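Local coordinates for protein thymidylate synthase thyX (Helicobacter pylori, PDB 3N3Y) that probably catalyses the FAD-dependent reductive methylation of dUMP to dTMP, using methylenetetrahydrofolate as methyl donor and NADPH as reductant, and works as a homotetramer, at residues A[24-27]-A[28-32]; A[89-93]-A[94-98]; A[116-120]-A[121-125]; A[156-159]-A[160-164]. All blocks are in the same frame, centred on the assembly; numbering follows the deposited sequence.

Contact 1 of 4, residues A[24-27]-A[28-32]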
loop_
_atom_site.group_PDB
_atom_site.type_symbol
_atom_site.label_atom_id
_atom_site.label_comp_id
_atom_site.label_asym_id
_atom_site.label_seq_id
_atom_site.Cartn_x
_atom_site.Cartn_y
_atom_site.Cartn_z
ATOM N N GLN A 24 -6.878 1.941 23.138
ATOM C CA GLN A 24 -8.305 2.007 22.847
ATOM C C GLN A 24 -8.646 1.170 21.603
ATOM O O GLN A 24 -9.678 0.502 21.560
ATOM C CB GLN A 24 -8.756 3.460 22.668
ATOM C CG GLN A 24 -8.632 4.317 23.930
ATOM C CD GLN A 24 -8.738 5.821 23.638
ATOM O OE1 GLN A 24 -8.494 6.266 22.518
ATOM N NE2 GLN A 24 -9.102 6.602 24.650
ATOM N N ALA A 25 -7.773 1.200 20.597
ATOM C CA ALA A 25 -7.988 0.426 19.376
ATOM C C ALA A 25 -7.958 -1.073 19.647
ATOM O O ALA A 25 -8.743 -1.838 19.086
ATOM C CB ALA A 25 -6.943 0.789 18.312
ATOM N N ILE A 26 -7.037 -1.493 20.498
ATOM C CA ILE A 26 -6.890 -2.907 20.788
ATOM C C ILE A 26 -8.109 -3.442 21.551
ATOM O O ILE A 26 -8.600 -4.548 21.286
ATOM C CB ILE A 26 -5.596 -3.169 21.585
ATOM C CG1 ILE A 26 -4.382 -2.748 20.738
ATOM C CG2 ILE A 26 -5.513 -4.639 21.991
ATOM C CD1 ILE A 26 -3.063 -2.737 21.479
ATOM N N ARG A 27 -8.596 -2.635 22.488
ATOM C CA ARG A 27 -9.703 -3.037 23.330
ATOM C C ARG A 27 -11.009 -3.050 22.541
ATOM O O ARG A 27 -11.932 -3.786 22.881
ATOM C CB ARG A 27 -9.787 -2.141 24.575
ATOM C CG ARG A 27 -8.501 -2.149 25.388
ATOM C CD ARG A 27 -8.727 -2.006 26.884
ATOM N NE ARG A 27 -8.390 -3.260 27.552
ATOM C CZ ARG A 27 -7.347 -3.421 28.352
ATOM N NH1 ARG A 27 -6.545 -2.401 28.615
ATOM N NH2 ARG A 27 -7.113 -4.602 28.900
ATOM N N THR A 28 -11.071 -2.245 21.481
ATOM C CA THR A 28 -12.238 -2.210 20.619
ATOM C C THR A 28 -12.527 -3.582 20.010
ATOM O O THR A 28 -13.684 -3.948 19.829
ATOM C CB THR A 28 -12.097 -1.184 19.478
ATOM O OG1 THR A 28 -12.206 0.148 19.999
ATOM C CG2 THR A 28 -13.202 -1.392 18.472
ATOM N N CYS A 29 -11.476 -4.336 19.705
ATOM C CA CYS A 29 -11.635 -5.606 19.000
ATOM C C CYS A 29 -12.398 -6.623 19.829
ATOM O O CYS A 29 -13.300 -7.279 19.326
ATOM C CB CYS A 29 -10.282 -6.183 18.577
ATOM S SG CYS A 29 -9.373 -5.157 17.382
ATOM N N TRP A 30 -12.027 -6.752 21.099
ATOM C CA TRP A 30 -12.673 -7.703 21.998
ATOM C C TRP A 30 -13.565 -6.997 23.001
ATOM O O TRP A 30 -14.079 -7.626 23.916
ATOM C CB TRP A 30 -11.636 -8.536 22.741
ATOM C CG TRP A 30 -10.755 -9.299 21.839
ATOM C CD1 TRP A 30 -11.018 -10.513 21.266
ATOM C CD2 TRP A 30 -9.451 -8.909 21.382
ATOM N NE1 TRP A 30 -9.956 -10.905 20.480
ATOM C CE2 TRP A 30 -8.981 -9.938 20.532
ATOM C CE3 TRP A 30 -8.633 -7.790 21.607
ATOM C CZ2 TRP A 30 -7.727 -9.882 19.912
ATOM C CZ3 TRP A 30 -7.393 -7.736 20.984
ATOM C CH2 TRP A 30 -6.952 -8.778 20.149
ATOM N N GLN A 31 -13.737 -5.689 22.827
ATOM C CA GLN A 31 -14.645 -4.903 23.668
ATOM C C GLN A 31 -14.348 -5.063 25.166
ATOM O O GLN A 31 -15.260 -5.254 25.970
ATOM C CB GLN A 31 -16.113 -5.272 23.370
ATOM C CG GLN A 31 -16.598 -4.890 21.963
ATOM C CD GLN A 31 -16.794 -3.388 21.785
ATOM O OE1 GLN A 31 -16.123 -2.743 20.968
ATOM N NE2 GLN A 31 -17.723 -2.823 22.550
ATOM N N SER A 32 -13.075 -4.970 25.527
ATOM C CA SER A 32 -12.610 -5.246 26.879
ATOM C C SER A 32 -12.275 -3.964 27.642
ATOM O O SER A 32 -11.357 -3.943 28.457
ATOM C CB SER A 32 -11.357 -6.113 26.805
ATOM O OG SER A 32 -10.344 -5.421 26.084
#

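Contact 2 of 4, residues A[89-93]-A[94-98]. With UMP (2'-deoxyuridine 5'-monophosphate), chain G.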
loop_
_atom_site.group_PDB
_atom_site.type_symbol
_atom_site.label_atom_id
_atom_site.label_comp_id
_atom_site.label_asym_id
_atom_site.label_seq_id
_atom_site.Cartn_x
_atom_site.Cartn_y
_atom_site.Cartn_z
ATOM N N SER A 89 8.525 13.779 2.087
ATOM C CA SER A 89 8.663 15.003 1.302
ATOM C C SER A 89 10.129 15.431 1.344
ATOM O O SER A 89 10.672 15.753 2.397
ATOM C CB SER A 89 7.753 16.123 1.817
ATOM O OG SER A 89 6.395 15.713 1.875
ATOM N N VAL A 90 10.756 15.436 0.178
ATOM C CA VAL A 90 12.198 15.529 0.071
ATOM C C VAL A 90 12.621 16.768 -0.681
ATOM O O VAL A 90 12.096 17.059 -1.758
ATOM C CB VAL A 90 12.764 14.287 -0.665
ATOM C CG1 VAL A 90 14.285 14.321 -0.708
ATOM C CG2 VAL A 90 12.282 13.006 0.020
ATOM N N LYS A 91 13.571 17.492 -0.097
ATOM C CA LYS A 91 14.309 18.560 -0.777
ATOM C C LYS A 91 14.697 18.129 -2.188
ATOM O O LYS A 91 15.408 17.141 -2.373
ATOM C CB LYS A 91 15.590 18.898 0.009
ATOM C CG LYS A 91 16.500 19.912 -0.678
ATOM C CD LYS A 91 17.728 20.286 0.149
ATOM C CE LYS A 91 18.748 21.025 -0.736
ATOM N NZ LYS A 91 20.059 21.213 -0.054
ATOM N N SER A 92 14.243 18.884 -3.177
ATOM C CA SER A 92 14.434 18.524 -4.576
ATOM C C SER A 92 15.685 19.173 -5.156
ATOM O O SER A 92 15.814 20.397 -5.184
ATOM C CB SER A 92 13.208 18.946 -5.385
ATOM O OG SER A 92 13.397 18.728 -6.764
ATOM N N SER A 93 16.607 18.348 -5.626
ATOM C CA SER A 93 17.792 18.872 -6.284
ATOM C C SER A 93 17.432 19.634 -7.572
ATOM O O SER A 93 18.130 20.570 -7.954
ATOM C CB SER A 93 18.793 17.751 -6.590
ATOM O OG SER A 93 18.334 16.947 -7.666
ATOM N N ARG A 94 16.355 19.228 -8.243
ATOM C CA ARG A 94 15.917 19.929 -9.449
ATOM C C ARG A 94 15.592 21.404 -9.170
ATOM O O ARG A 94 15.641 22.237 -10.072
ATOM C CB ARG A 94 14.686 19.252 -10.074
ATOM C CG ARG A 94 14.875 17.793 -10.490
ATOM C CD ARG A 94 13.596 17.242 -11.127
ATOM N NE ARG A 94 13.301 17.888 -12.409
ATOM C CZ ARG A 94 12.074 18.052 -12.903
ATOM N NH1 ARG A 94 11.016 17.620 -12.229
ATOM N NH2 ARG A 94 11.902 18.650 -14.073
ATOM N N TYR A 95 15.253 21.737 -7.930
ATOM C CA TYR A 95 14.851 23.107 -7.631
ATOM C C TYR A 95 15.668 23.827 -6.564
ATOM O O TYR A 95 15.374 24.968 -6.240
ATOM C CB TYR A 95 13.342 23.171 -7.333
ATOM C CG TYR A 95 12.542 22.986 -8.609
ATOM C CD1 TYR A 95 12.493 24.002 -9.571
ATOM C CD2 TYR A 95 11.884 21.786 -8.882
ATOM C CE1 TYR A 95 11.790 23.843 -10.758
ATOM C CE2 TYR A 95 11.172 21.612 -10.067
ATOM C CZ TYR A 95 11.131 22.645 -11.002
ATOM O OH TYR A 95 10.432 22.485 -12.179
ATOM N N THR A 96 16.702 23.182 -6.037
ATOM C CA THR A 96 17.479 23.794 -4.966
ATOM C C THR A 96 18.990 23.833 -5.226
ATOM O O THR A 96 19.746 24.343 -4.394
ATOM C CB THR A 96 17.278 23.047 -3.644
ATOM O OG1 THR A 96 17.735 21.704 -3.811
ATOM C CG2 THR A 96 15.804 23.049 -3.214
ATOM N N LEU A 97 19.432 23.273 -6.350
ATOM C CA LEU A 97 20.872 23.148 -6.624
ATOM C C LEU A 97 21.586 24.494 -6.718
ATOM O O LEU A 97 22.782 24.585 -6.462
ATOM C CB LEU A 97 21.136 22.316 -7.888
ATOM C CG LEU A 97 21.441 20.836 -7.614
ATOM C CD1 LEU A 97 21.876 20.089 -8.888
ATOM C CD2 LEU A 97 22.500 20.691 -6.518
ATOM N N ARG A 98 20.847 25.536 -7.083
ATOM C CA ARG A 98 21.394 26.887 -7.177
ATOM C C ARG A 98 21.999 27.397 -5.851
ATOM O O ARG A 98 22.726 28.399 -5.821
ATOM C CB ARG A 98 20.315 27.837 -7.685
ATOM C CG ARG A 98 20.425 28.196 -9.158
ATOM C CD ARG A 98 20.825 29.658 -9.243
ATOM N NE ARG A 98 20.306 30.390 -8.080
ATOM C CZ ARG A 98 20.840 31.502 -7.573
ATOM N NH1 ARG A 98 21.924 32.035 -8.127
ATOM N NH2 ARG A 98 20.287 32.080 -6.509
HETATM N N1 UMP G . 11.176 13.744 -6.982
HETATM C C2 UMP G . 10.587 13.025 -8.002
HETATM N N3 UMP G . 10.392 13.633 -9.229
HETATM C C4 UMP G . 10.796 14.946 -9.426
HETATM C C5 UMP G . 11.391 15.671 -8.392
HETATM C C6 UMP G . 11.578 15.045 -7.169
HETATM O O2 UMP G . 10.239 11.854 -7.809
HETATM O O4 UMP G . 10.627 15.466 -10.521
HETATM C "C1'" UMP G . 11.402 13.075 -5.699
HETATM C "C2'" UMP G . 12.565 12.104 -5.897
HETATM C "C3'" UMP G . 13.419 12.310 -4.661
HETATM C "C4'" UMP G . 13.107 13.733 -4.225
HETATM O "O3'" UMP G . 12.998 11.419 -3.657
HETATM O "O4'" UMP G . 11.812 14.009 -4.722
HETATM C "C5'" UMP G . 14.098 14.748 -4.811
HETATM O "O5'" UMP G . 14.348 14.407 -6.158
HETATM P P UMP G . 15.239 15.267 -7.183
HETATM O OP1 UMP G . 16.609 15.320 -6.584
HETATM O OP2 UMP G . 14.632 16.633 -7.411
HETATM O OP3 UMP G . 15.264 14.580 -8.508
#

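Contact 3 of 4, residues A[116-120]-A[121-125]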
loop_
_atom_site.group_PDB
_atom_site.type_symbol
_atom_site.label_atom_id
_atom_site.label_comp_id
_atom_site.label_asym_id
_atom_site.label_seq_id
_atom_site.Cartn_x
_atom_site.Cartn_y
_atom_site.Cartn_z
ATOM N N ARG A 116 34.455 22.969 5.122
ATOM C CA ARG A 116 33.419 23.691 4.384
ATOM C C ARG A 116 32.515 22.761 3.549
ATOM O O ARG A 116 31.307 22.950 3.485
ATOM C CB ARG A 116 34.043 24.744 3.469
ATOM C CG ARG A 116 34.553 25.996 4.170
ATOM C CD ARG A 116 35.062 26.989 3.146
ATOM N NE ARG A 116 34.033 27.312 2.162
ATOM C CZ ARG A 116 34.203 27.255 0.841
ATOM N NH1 ARG A 116 35.365 26.883 0.328
ATOM N NH2 ARG A 116 33.206 27.567 0.025
ATOM N N ALA A 117 33.120 21.768 2.904
ATOM C CA ALA A 117 32.402 20.868 2.019
ATOM C C ALA A 117 31.442 19.954 2.776
ATOM O O ALA A 117 30.493 19.440 2.198
ATOM C CB ALA A 117 33.380 20.043 1.210
ATOM N N ARG A 118 31.691 19.761 4.066
ATOM C CA ARG A 118 30.840 18.889 4.865
ATOM C C ARG A 118 29.459 19.465 5.062
ATOM O O ARG A 118 28.567 18.770 5.518
ATOM C CB ARG A 118 31.452 18.583 6.220
ATOM C CG ARG A 118 32.528 17.535 6.172
ATOM C CD ARG A 118 32.892 17.104 7.583
ATOM N NE ARG A 118 32.204 15.880 7.977
ATOM C CZ ARG A 118 32.590 15.093 8.979
ATOM N NH1 ARG A 118 33.659 15.410 9.694
ATOM N NH2 ARG A 118 31.909 13.989 9.269
ATOM N N GLU A 119 29.279 20.733 4.726
ATOM C CA GLU A 119 27.938 21.297 4.746
ATOM C C GLU A 119 27.075 20.658 3.664
ATOM O O GLU A 119 25.861 20.606 3.790
ATOM C CB GLU A 119 27.960 22.814 4.536
ATOM C CG GLU A 119 26.567 23.443 4.589
ATOM C CD GLU A 119 26.483 24.840 3.959
ATOM O OE1 GLU A 119 27.537 25.481 3.724
ATOM O OE2 GLU A 119 25.345 25.303 3.703
ATOM N N PHE A 120 27.701 20.189 2.594
ATOM C CA PHE A 120 26.961 19.684 1.447
ATOM C C PHE A 120 27.142 18.194 1.228
ATOM O O PHE A 120 26.419 17.598 0.446
ATOM C CB PHE A 120 27.394 20.408 0.180
ATOM C CG PHE A 120 27.127 21.882 0.200
ATOM C CD1 PHE A 120 25.849 22.370 -0.035
ATOM C CD2 PHE A 120 28.156 22.785 0.431
ATOM C CE1 PHE A 120 25.598 23.733 -0.017
ATOM C CE2 PHE A 120 27.912 24.155 0.451
ATOM C CZ PHE A 120 26.628 24.626 0.223
ATOM N N LEU A 121 28.121 17.597 1.894
ATOM C CA LEU A 121 28.453 16.197 1.651
ATOM C C LEU A 121 28.438 15.378 2.919
ATOM O O LEU A 121 28.792 15.867 3.977
ATOM C CB LEU A 121 29.849 16.092 1.053
ATOM C CG LEU A 121 30.043 16.778 -0.284
ATOM C CD1 LEU A 121 31.472 16.583 -0.743
ATOM C CD2 LEU A 121 29.040 16.228 -1.306
ATOM N N VAL A 122 28.052 14.118 2.802
ATOM C CA VAL A 122 28.217 13.168 3.891
ATOM C C VAL A 122 29.594 12.519 3.780
ATOM O O VAL A 122 29.918 11.894 2.773
ATOM C CB VAL A 122 27.132 12.065 3.850
ATOM C CG1 VAL A 122 27.389 10.996 4.931
ATOM C CG2 VAL A 122 25.747 12.680 4.009
ATOM N N PHE A 123 30.410 12.657 4.812
ATOM C CA PHE A 123 31.727 12.025 4.798
ATOM C C PHE A 123 31.621 10.652 5.409
ATOM O O PHE A 123 30.824 10.435 6.323
ATOM C CB PHE A 123 32.742 12.853 5.581
ATOM C CG PHE A 123 33.348 13.977 4.790
ATOM C CD1 PHE A 123 32.738 14.437 3.640
ATOM C CD2 PHE A 123 34.533 14.574 5.201
ATOM C CE1 PHE A 123 33.291 15.472 2.904
ATOM C CE2 PHE A 123 35.097 15.613 4.481
ATOM C CZ PHE A 123 34.476 16.065 3.332
ATOM N N VAL A 124 32.407 9.720 4.890
ATOM C CA VAL A 124 32.491 8.391 5.478
ATOM C C VAL A 124 33.876 8.185 6.083
ATOM O O VAL A 124 34.720 9.087 6.041
ATOM C CB VAL A 124 32.221 7.291 4.444
ATOM C CG1 VAL A 124 30.799 7.386 3.958
ATOM C CG2 VAL A 124 33.225 7.378 3.292
ATOM N N ASP A 125 34.133 7.020 6.649
ATOM C CA ASP A 125 35.418 6.775 7.262
ATOM C C ASP A 125 36.473 6.254 6.308
ATOM O O ASP A 125 36.968 5.159 6.443
ATOM C CB ASP A 125 35.254 5.849 8.450
ATOM C CG ASP A 125 36.517 5.702 9.273
ATOM O OD1 ASP A 125 37.231 6.674 9.539
ATOM O OD2 ASP A 125 36.790 4.578 9.671
HETATM O O HOH W 1 29.856 12.739 8.027
#

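Contact 4 of 4, residues A[156-159]-A[160-164]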
loop_
_atom_site.group_PDB
_atom_site.type_symbol
_atom_site.label_atom_id
_atom_site.label_comp_id
_atom_site.label_asym_id
_atom_site.label_seq_id
_atom_site.Cartn_x
_atom_site.Cartn_y
_atom_site.Cartn_z
ATOM N N TYR A 156 23.134 15.539 -12.901
ATOM C CA TYR A 156 23.819 14.344 -13.401
ATOM C C TYR A 156 25.270 14.204 -12.930
ATOM O O TYR A 156 25.816 13.102 -12.905
ATOM C CB TYR A 156 23.726 14.264 -14.935
ATOM C CG TYR A 156 22.353 13.791 -15.323
ATOM C CD1 TYR A 156 21.269 14.668 -15.296
ATOM C CD2 TYR A 156 22.114 12.452 -15.639
ATOM C CE1 TYR A 156 19.979 14.236 -15.599
ATOM C CE2 TYR A 156 20.828 12.009 -15.943
ATOM C CZ TYR A 156 19.761 12.911 -15.918
ATOM O OH TYR A 156 18.466 12.500 -16.215
ATOM N N ALA A 157 25.879 15.309 -12.527
ATOM C CA ALA A 157 27.257 15.270 -12.054
ATOM C C ALA A 157 27.354 15.153 -10.530
ATOM O O ALA A 157 28.432 15.105 -9.979
ATOM C CB ALA A 157 27.998 16.504 -12.527
ATOM N N MET A 158 26.222 15.130 -9.850
ATOM C CA MET A 158 26.222 15.167 -8.401
ATOM C C MET A 158 26.600 13.809 -7.779
ATOM O O MET A 158 26.127 12.765 -8.220
ATOM C CB MET A 158 24.846 15.629 -7.931
ATOM C CG MET A 158 24.604 15.598 -6.447
ATOM S SD MET A 158 22.957 16.247 -6.104
ATOM C CE MET A 158 21.958 15.131 -7.085
ATOM N N PRO A 159 27.463 13.819 -6.750
ATOM C CA PRO A 159 27.832 12.557 -6.107
ATOM C C PRO A 159 26.723 12.087 -5.159
ATOM O O PRO A 159 25.940 12.902 -4.659
ATOM C CB PRO A 159 29.070 12.945 -5.303
ATOM C CG PRO A 159 28.737 14.313 -4.824
ATOM C CD PRO A 159 28.053 14.970 -6.045
ATOM N N GLU A 160 26.665 10.789 -4.905
ATOM C CA GLU A 160 25.650 10.241 -4.002
ATOM C C GLU A 160 25.818 10.687 -2.550
ATOM O O GLU A 160 24.882 10.601 -1.773
ATOM C CB GLU A 160 25.634 8.717 -4.072
ATOM C CG GLU A 160 25.418 8.187 -5.463
ATOM C CD GLU A 160 24.097 7.473 -5.599
ATOM O OE1 GLU A 160 23.786 6.642 -4.711
ATOM O OE2 GLU A 160 23.380 7.733 -6.595
ATOM N N SER A 161 26.997 11.168 -2.181
ATOM C CA SER A 161 27.192 11.640 -0.823
ATOM C C SER A 161 26.572 13.015 -0.593
ATOM O O SER A 161 26.622 13.545 0.507
ATOM C CB SER A 161 28.673 11.652 -0.452
ATOM O OG SER A 161 29.409 12.419 -1.380
ATOM N N TYR A 162 25.987 13.593 -1.630
ATOM C CA TYR A 162 25.363 14.898 -1.497
ATOM C C TYR A 162 24.222 14.863 -0.471
ATOM O O TYR A 162 23.394 13.957 -0.478
ATOM C CB TYR A 162 24.822 15.363 -2.834
ATOM C CG TYR A 162 24.598 16.848 -2.870
ATOM C CD1 TYR A 162 23.372 17.401 -2.526
ATOM C CD2 TYR A 162 25.629 17.709 -3.233
ATOM C CE1 TYR A 162 23.179 18.779 -2.551
ATOM C CE2 TYR A 162 25.444 19.078 -3.260
ATOM C CZ TYR A 162 24.226 19.607 -2.920
ATOM O OH TYR A 162 24.065 20.970 -2.966
ATOM N N LYS A 163 24.180 15.863 0.398
ATOM C CA LYS A 163 23.179 15.898 1.457
ATOM C C LYS A 163 21.765 16.249 1.004
ATOM O O LYS A 163 21.549 17.105 0.158
ATOM C CB LYS A 163 23.607 16.822 2.597
ATOM C CG LYS A 163 24.567 16.179 3.571
ATOM C CD LYS A 163 24.995 17.186 4.600
ATOM C CE LYS A 163 26.052 16.620 5.515
ATOM N NZ LYS A 163 26.378 17.634 6.554
ATOM N N THR A 164 20.805 15.561 1.593
ATOM C CA THR A 164 19.409 15.878 1.380
ATOM C C THR A 164 18.724 16.158 2.730
ATOM O O THR A 164 19.319 15.964 3.795
ATOM C CB THR A 164 18.693 14.728 0.613
ATOM O OG1 THR A 164 17.388 15.161 0.201
ATOM C CG2 THR A 164 18.578 13.492 1.480
#

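Contact 1 of 4, residues A[24-27]-A[28-32]
R27 folds CG back beside its own backbone N (chi1 -57°) and bends again at chi2 and chi3, while S32 places OG between its N and carbonyl carbon (chi1 60°). The two turns bring R27 NE within 3.3 Å of S32 OG in a fairly straight hydrogen bond (154° at the hydrogen), with the hydroxyl at the edge of the guanidinium and in its plane. A second hold comes from NH1, which forms a salt bridge with D43, so the group is gripped at two of its nitrogens. Alongside, the main chain closes up: S32 N donates to R27 O at 3.1 Å, spanning five residues. With Q31 in positive phi and a Q31 N to T28 O bond of 3.5 Å inside that loop, this fits a Schellman motif ending helix 20-30, its inner bond weak. One turn earlier, Q24 O accepts twice from T28, from N at 3.1 Å and from OG1 at 3.0 Å, and the two donors reach it from opposite faces of its carbonyl plane. On another side of the helix I26 lays CG2 against the rim of the W30 ring, 3.8 Å from CZ3 and in the ring plane. The W30 indole meets H56 edge-to-face and also packs against Y95 of the second subunit. C29, between T28 and W30, touches the bound FAD.

Contact 2 of 4, residues A[89-93]-A[94-98]
S92 O is gripped from two sides: T96 OG1 donates to it at 2.7 Å and Y95 N at 3.1 Å, arriving from opposite faces of the carbonyl plane, each well above that plane. T96 brings its hydroxyl there by setting OG1 between its own N and carbonyl carbon (chi1 61°). This first turn of helix 93-96 is the tight part, and its amino end faces the phosphate of dUMP. S92 OG reaches OP2 at 2.5 Å, S93 OG reaches OP1 at 2.6 Å, and R94 N points almost straight at OP2 over 3.2 Å (174°). S93 N also donates to OP1. R94 then bends at chi3 to carry NH1 to O4 of the uracil at 2.8 Å, with O4 at the guanidinium edge; D152 holds NE in a salt bridge, and K186 of the third subunit offers its carbonyl O to NH1. Away from the nucleotide the contact is looser. K91 runs extended across T96, its CE 3.3 Å from T96 OG1, on the way to a salt bridge with E99. Elsewhere the exposed Y95 ring, which meets W30 of the second subunit, brings CD2 only to 4.0 Å from S92 OG. Hydroxyls, main-chain N-H groups and the start of a helix thus converge on the phosphate, which would probably stabilise its negative charge, while R94 binds O4 of the base.

Contact 3 of 4, residues A[116-120]-A[121-125]
R118 and F123 meet by a CH-pi contact: CG of the arginine sits over the centre of the phenyl face, 3.6 Å from the ring centroid and only 9° off the normal. Further along, NE passes above the rim, 3.9 Å from F123 CG, and the guanidinium continues past the ring towards F123 CB in a plane just 10° from that of the phenyl. The bend at chi3 of R118 leaves the two flat groups layered in this way. Water supplies the polar link: one molecule in the guanidinium plane accepts from R118 NH2 at 2.7 Å and donates to F123 O at 3.0 Å. In the main chain, A117 O takes F120 N at 2.9 Å and, weakly, L121 N at 3.0 Å as helix 111-117 gives way to loop. The apolar part is slight, A117 CB and L121 CD1 lying 4.4 Å apart where both residues pack on helix 127-145. Nearby, R118 O accepts from K163 NZ. The long arginine is therefore used twice over, its methylenes serving as a greasy lid for the phenyl while the charged end stays hydrated and probably polarises the bridging water towards the loop carbonyl.

Contact 4 of 4, residues A[156-159]-A[160-164]
M158 reaches out straight before it turns: CG stands anti to the backbone N (chi1 174°), the chain stays extended through chi2, and only chi3 (58°) kinks the terminal methyl. That shape lays the thioether over one face of the Y162 ring, with SD 4.0 Å from the centroid and 27° off the normal, so the sulfur is shifted towards the CG and CD1 side, 3.7 Å from Y162 CG. Behind the sulfur, the CG methylene of M158 packs on Y162 CB at 3.6 Å. Y162 answers with CG likewise anti to its own N, and the two side chains cross at about a right angle, the phenol continuing to a hydrogen bond between OH and E99. Between them the chain reverses: Y162 N donates to P159 O at 3.1 Å, from well above the carbonyl plane. S161 folds OG back alongside the proline ring, 4.0 Å from P159 CB; that hydroxyl bonds to S133 and to Y156 O of the third subunit. E160, bent at chi2, forms a salt bridge with R74 of the third subunit. The whole is a Met-aromatic contact folded over a type I beta turn, P159 to Y162, which leads into strand 163-171 and places M158 beside S93 and R74 of its own chain, both of the dUMP site.

In the fold
Contact 1 stands apart: its centre lies about 44 to 49 Å from the centres of the other three, across the chain's centre, and it is partly buried at the end of helix 20-30. Contacts 1 and 2 both touch FAD and the second subunit; contacts 2, 3 and 4 meet the third. Contacts 2 and 4 are buried on neighbouring strands, 87-90 and 163-171. Contact 3 is partly buried where helix 111-117 passes into a loop. Contact 4 touches both 2 and 3, which do not touch each other. Chemistry follows place: hydroxyls and N-H groups at the nucleotide, sulfur on aromatic in the interior, a guanidinium held by hydroxyl and carboxylate in contact 1, and one laid on a phenyl ring and bridged by water in contact 3.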